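Local atomic coordinates of single-stranded DNA-binding protein DdrB (Deinococcus radiodurans, PDB entry 4HQB), a protein that binds single-stranded DNA and probably takes part in the DNA damage response of this radiation-resistant bacterium. Residues Leu99-Ala104 and Ile134-Lys139; Arg89-Val94 and Ala104-Arg109. One frame throughout, in Å; residues are numbered along the deposited sequence.

Contact 1 (Leu99-Ala104 and Ile134-Lys139); sequences LKLPAA and IFRGGK. With nucleotides of chain G.
A single water spans A103 and G137, accepting from G137 N at 2.7 Å and donating to A103 O; it links two segments that otherwise meet by packing. Beside it, R136 lays its aliphatic chain over the bend at 102-104. R136 CG, anti to the backbone N (chi1 -163°), sits 3.5 Å from A103 O, and the side chain crosses that of P102 at about a right angle, CG to CG, while CB packs against A104 CB at 3.7 Å.

A bend at chi3 (60°) then turns the guanidinium toward the DNA. R136 NH2 donates to OP2 of DT3 of chain G over 2.9 Å, nearly straight (163°), with the phosphorus in the guanidinium plane. L101 CD2 covers one face of that plane and also touches the base of DT3, 3.6 Å from C5; the other branch, CD1, meets DT4 of chain G. L99 splits its methyls the other way, CD1 at the base of DT3 and CD2 at the sugar O4' and base of DT4. A leucine in place of R136 would probably leave the DT3 phosphate without this charged partner and L101 CD2 without the flat group it lies over. Leucine branches on bases and an arginine on a phosphate are consistent with a surface gripping single-stranded DNA by both, where strand 129-135 runs out beside the broken start of strand 99-110.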
# COMPACT_ATOMS: atom_id res chain seq x y z
N LEU A 99 -10.78 18.35 28.56
CA LEU A 99 -9.58 17.61 28.20
C LEU A 99 -8.45 18.02 29.12
O LEU A 99 -8.07 19.18 29.16
CB LEU A 99 -9.18 17.85 26.74
CG LEU A 99 -8.01 16.99 26.26
CD1 LEU A 99 -8.40 15.52 26.24
CD2 LEU A 99 -7.52 17.43 24.90
N LYS A 100 -7.94 17.06 29.88
CA LYS A 100 -6.74 17.26 30.68
C LYS A 100 -5.74 16.17 30.30
O LYS A 100 -6.07 14.99 30.35
CB LYS A 100 -7.08 17.20 32.19
CG LYS A 100 -8.12 18.22 32.60
CD LYS A 100 -8.45 18.15 34.11
N LEU A 101 -4.55 16.59 29.87
CA LEU A 101 -3.44 15.69 29.56
C LEU A 101 -2.21 16.15 30.30
O LEU A 101 -2.03 17.35 30.50
CB LEU A 101 -3.14 15.69 28.05
CG LEU A 101 -4.28 15.27 27.12
CD1 LEU A 101 -3.93 15.56 25.66
CD2 LEU A 101 -4.65 13.81 27.31
N PRO A 102 -1.37 15.20 30.75
CA PRO A 102 -0.06 15.56 31.33
C PRO A 102 0.84 16.10 30.24
O PRO A 102 0.46 16.03 29.06
CB PRO A 102 0.48 14.22 31.84
CG PRO A 102 -0.25 13.17 31.00
CD PRO A 102 -1.60 13.75 30.72
N ALA A 103 2.00 16.66 30.61
CA ALA A 103 2.98 17.12 29.64
C ALA A 103 3.56 15.92 28.86
O ALA A 103 3.31 14.75 29.19
CB ALA A 103 4.10 18.00 30.33
N ALA A 104 4.30 16.19 27.79
CA ALA A 104 4.80 15.11 26.95
C ALA A 104 6.12 15.44 26.33
O ALA A 104 6.49 16.60 26.23
CB ALA A 104 3.79 14.75 25.88
N ILE A 134 5.61 10.29 20.41
CA ILE A 134 5.11 11.12 21.49
C ILE A 134 5.09 10.28 22.74
O ILE A 134 4.41 9.27 22.79
CB ILE A 134 3.71 11.69 21.19
CG1 ILE A 134 3.76 12.50 19.90
CG2 ILE A 134 3.20 12.54 22.39
CD1 ILE A 134 2.52 13.27 19.59
N PHE A 135 5.86 10.71 23.73
CA PHE A 135 5.92 10.04 25.01
C PHE A 135 5.03 10.80 26.02
O PHE A 135 5.33 11.95 26.37
CB PHE A 135 7.38 9.91 25.48
CG PHE A 135 8.23 9.01 24.57
CD1 PHE A 135 8.84 9.52 23.43
CD2 PHE A 135 8.43 7.67 24.88
CE1 PHE A 135 9.62 8.71 22.61
CE2 PHE A 135 9.20 6.85 24.06
CZ PHE A 135 9.79 7.37 22.92
N ARG A 136 3.94 10.17 26.45
CA ARG A 136 2.97 10.77 27.39
C ARG A 136 2.25 9.73 28.26
O ARG A 136 1.77 8.71 27.76
CB ARG A 136 1.92 11.59 26.63
CG ARG A 136 1.15 12.55 27.51
CD ARG A 136 0.08 13.31 26.71
NE ARG A 136 -0.85 12.35 26.14
CZ ARG A 136 -1.14 12.23 24.84
NH1 ARG A 136 -0.59 13.05 23.95
NH2 ARG A 136 -1.99 11.29 24.45
N GLY A 137 2.14 10.03 29.55
CA GLY A 137 1.35 9.25 30.50
C GLY A 137 1.66 7.75 30.46
O GLY A 137 2.80 7.33 30.21
N GLY A 138 0.62 6.94 30.71
CA GLY A 138 0.71 5.50 30.64
C GLY A 138 1.57 4.88 31.72
O GLY A 138 1.90 5.49 32.73
N LYS A 139 1.95 3.64 31.49
CA LYS A 139 2.78 2.94 32.44
C LYS A 139 3.89 2.23 31.70
O LYS A 139 3.64 1.52 30.71
CB LYS A 139 1.95 1.92 33.21
CG LYS A 139 2.80 1.04 34.11
CD LYS A 139 1.96 -0.06 34.74
CE LYS A 139 2.80 -0.92 35.67
NZ LYS A 139 2.08 -2.17 36.01
P DT G 1 -1.94 5.79 38.19
OP1 DT G 1 -2.95 4.89 38.77
OP2 DT G 1 -2.07 7.26 38.33
O5' DT G 1 -1.77 5.41 36.62
C5' DT G 1 -0.75 5.84 35.68
C4' DT G 1 -1.08 5.22 34.32
O4' DT G 1 -0.63 3.83 34.41
C3' DT G 1 -2.59 5.15 34.09
O3' DT G 1 -3.41 5.97 33.17
C2' DT G 1 -2.96 3.68 33.86
C1' DT G 1 -1.63 2.94 33.92
N1 DT G 1 -1.76 1.74 34.77
C2 DT G 1 -1.59 0.51 34.16
O2 DT G 1 -1.32 0.39 32.98
N3 DT G 1 -1.72 -0.56 35.00
C4 DT G 1 -2.01 -0.50 36.35
O4 DT G 1 -2.10 -1.52 37.03
C5 DT G 1 -2.19 0.81 36.92
C7 DT G 1 -2.53 0.94 38.39
C6 DT G 1 -2.06 1.87 36.12
P DT G 3 -3.76 8.20 25.65
OP1 DT G 3 -3.31 6.93 25.07
OP2 DT G 3 -2.81 9.15 26.25
O5' DT G 3 -4.56 9.01 24.52
C5' DT G 3 -5.38 8.30 23.64
C4' DT G 3 -6.53 9.19 23.21
O4' DT G 3 -7.40 9.51 24.33
C3' DT G 3 -6.08 10.52 22.60
O3' DT G 3 -6.95 10.70 21.50
C2' DT G 3 -6.34 11.53 23.72
C1' DT G 3 -7.58 10.91 24.38
N1 DT G 3 -7.82 11.30 25.79
C2 DT G 3 -8.98 11.99 26.10
O2 DT G 3 -9.84 12.33 25.30
N3 DT G 3 -9.13 12.30 27.42
C4 DT G 3 -8.26 12.01 28.43
O4 DT G 3 -8.49 12.35 29.57
C5 DT G 3 -7.06 11.29 28.07
C7 DT G 3 -6.08 10.96 29.16
C6 DT G 3 -6.88 10.97 26.77
P DT G 4 -6.70 11.89 20.44
OP1 DT G 4 -7.60 11.57 19.31
OP2 DT G 4 -5.25 12.06 20.20
O5' DT G 4 -7.20 13.21 21.19
C5' DT G 4 -8.59 13.42 21.50
C4' DT G 4 -8.95 14.89 21.50
O4' DT G 4 -7.93 15.65 22.20
C3' DT G 4 -9.03 15.53 20.12
O3' DT G 4 -10.07 16.51 20.12
C2' DT G 4 -7.65 16.18 19.97
C1' DT G 4 -7.46 16.70 21.38
N1 DT G 4 -6.04 16.97 21.78
C2 DT G 4 -5.62 18.24 22.15
O2 DT G 4 -6.36 19.20 22.15
N3 DT G 4 -4.30 18.35 22.52
C4 DT G 4 -3.36 17.32 22.55
O4 DT G 4 -2.19 17.51 22.87
C5 DT G 4 -3.88 16.02 22.15
C7 DT G 4 -3.00 14.81 22.13
C6 DT G 4 -5.17 15.91 21.80
O HOH W 1 3.37 12.20 30.56

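Contact 2 (Arg89-Val94 and Ala104-Arg109)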
# COMPACT_ATOMS: atom_id res chain seq x y z
N ARG A 89 11.40 17.59 21.74
CA ARG A 89 10.67 18.79 22.14
C ARG A 89 9.72 18.52 23.29
O ARG A 89 9.23 17.39 23.45
CB ARG A 89 9.90 19.36 20.95
CG ARG A 89 10.72 19.37 19.68
CD ARG A 89 10.08 20.12 18.56
NE ARG A 89 10.72 19.84 17.28
CZ ARG A 89 11.71 20.56 16.75
NH1 ARG A 89 12.17 21.63 17.39
NH2 ARG A 89 12.24 20.23 15.58
N GLU A 90 9.49 19.55 24.09
CA GLU A 90 8.61 19.48 25.25
C GLU A 90 7.22 19.94 24.86
O GLU A 90 7.06 20.95 24.17
CB GLU A 90 9.14 20.37 26.38
CG GLU A 90 10.40 19.83 27.05
CD GLU A 90 11.03 20.85 27.98
OE1 GLU A 90 10.36 21.84 28.33
OE2 GLU A 90 12.21 20.65 28.35
N LEU A 91 6.22 19.19 25.28
CA LEU A 91 4.85 19.62 25.09
C LEU A 91 4.28 19.92 26.47
O LEU A 91 4.37 19.09 27.38
CB LEU A 91 4.00 18.52 24.43
CG LEU A 91 3.82 18.42 22.91
CD1 LEU A 91 2.84 17.29 22.53
CD2 LEU A 91 3.34 19.74 22.32
N GLU A 92 3.69 21.09 26.64
CA GLU A 92 3.07 21.42 27.93
C GLU A 92 1.81 20.58 28.15
O GLU A 92 1.19 20.11 27.20
CB GLU A 92 2.76 22.92 28.04
N ALA A 93 1.46 20.38 29.42
CA ALA A 93 0.18 19.79 29.79
C ALA A 93 -0.96 20.55 29.13
O ALA A 93 -0.83 21.73 28.84
CB ALA A 93 0.01 19.78 31.31
N VAL A 94 -2.07 19.85 28.89
CA VAL A 94 -3.27 20.49 28.37
C VAL A 94 -4.25 20.68 29.53
O VAL A 94 -4.44 19.77 30.34
CB VAL A 94 -3.90 19.65 27.23
CG1 VAL A 94 -5.25 20.20 26.81
CG2 VAL A 94 -2.96 19.58 26.04
N ALA A 104 4.30 16.19 27.79
CA ALA A 104 4.80 15.11 26.95
C ALA A 104 6.12 15.44 26.33
O ALA A 104 6.49 16.60 26.23
CB ALA A 104 3.79 14.75 25.88
N ILE A 105 6.83 14.39 25.93
CA ILE A 105 7.99 14.52 25.07
C ILE A 105 7.65 14.13 23.63
O ILE A 105 7.16 13.03 23.34
CB ILE A 105 9.19 13.70 25.58
CG1 ILE A 105 9.58 14.16 26.98
CG2 ILE A 105 10.38 13.89 24.62
CD1 ILE A 105 10.13 15.62 27.01
N LYS A 106 7.91 15.08 22.74
CA LYS A 106 7.61 14.90 21.34
C LYS A 106 8.89 14.91 20.52
O LYS A 106 9.71 15.82 20.62
CB LYS A 106 6.66 15.99 20.85
CG LYS A 106 6.40 15.93 19.35
CD LYS A 106 5.26 16.86 18.90
CE LYS A 106 5.73 18.30 18.83
NZ LYS A 106 4.88 19.10 17.90
N TYR A 107 9.07 13.88 19.70
CA TYR A 107 10.14 13.89 18.73
C TYR A 107 9.54 14.24 17.35
O TYR A 107 8.68 13.50 16.83
CB TYR A 107 10.83 12.54 18.70
CG TYR A 107 11.73 12.27 19.88
CD1 TYR A 107 11.21 11.80 21.07
CD2 TYR A 107 13.11 12.47 19.78
CE1 TYR A 107 12.03 11.54 22.15
CE2 TYR A 107 13.95 12.22 20.88
CZ TYR A 107 13.40 11.76 22.05
OH TYR A 107 14.20 11.50 23.14
N SER A 108 9.99 15.35 16.77
CA SER A 108 9.39 15.83 15.52
C SER A 108 10.31 16.69 14.66
O SER A 108 11.42 17.03 15.07
CB SER A 108 8.11 16.61 15.80
OG SER A 108 8.40 17.72 16.61
N ARG A 109 9.82 17.04 13.47
CA ARG A 109 10.60 17.80 12.49
C ARG A 109 9.63 18.59 11.62
O ARG A 109 8.43 18.26 11.59
CB ARG A 109 11.40 16.86 11.58
CG ARG A 109 10.53 16.02 10.67
CD ARG A 109 11.37 15.16 9.73
NE ARG A 109 10.56 14.19 8.99
CZ ARG A 109 9.94 14.46 7.85
NH1 ARG A 109 10.00 15.70 7.34
NH2 ARG A 109 9.24 13.52 7.23
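R89 and K106 form a hydrogen-bonded pair, R89 N reaching K106 O at 2.7 Å and K106 N returning to R89 O at 2.8 Å. Two residues on, L91 and A104 repeat the exchange, with L91 N to A104 O at 2.8 Å. Between these two pairs lies the non-hydrogen-bonded pair of E90 and I105, where the CA-H of I105 points at R89 O. On that side of the sheet E90 CG only grazes I105 CD1. The side chains of R89, L91, A104 and K106 emerge on the other face, where L91 CB touches A104 CB at 4.0 Å.

This is the pairing of an antiparallel beta hairpin, made of strands 84-96 and 99-110; its segments 89-91 and 104-109 run 138° apart, well short of exactly antiparallel. The R89 side chain runs beyond its own pair: with CG anti to the carbonyl carbon (chi1 -44°) and the chain extended as far as NE, it passes K106 O and arrives alongside S108. There R89 NH2 gives a weak bond to S108 O at 3.3 Å, and S108 OG lies in the guanidinium plane at its edge, 3.2 Å from R89 NE.

K106 NZ and R89 NE stand 5.9 Å apart, like charges without contact, and K106 has a cation-pi partner in Y129. Further out, R109 is fixed by a salt bridge to D115 and by a hydrogen bond to the hydroxyl of Y86, and V94 packs on a thymine base of the DNA.

Overall arrangement
After the earlier strands and the helix 28-36, the chain runs along strand 84-96, supplying residues 89-94, then turns and comes back along strand 99-110. Contact 2 closes this short excursion, with nine residues between its segments. After strand 99-110 the chain makes a longer detour before strand 129-135 brings in residues 134-139; contact 1 closes that loop, spanning 29 residues. The two contacts cross rather than nest, because their segments alternate along the chain, 99-103 falling between those of contact 2 and 134-139 beyond them; A104 belongs to both. Their centres are 9 Å apart, and probable backbone bonds, F135 N to I105 O and L101 O to V94 N, tie together three neighbouring strands with 99-110 in the middle.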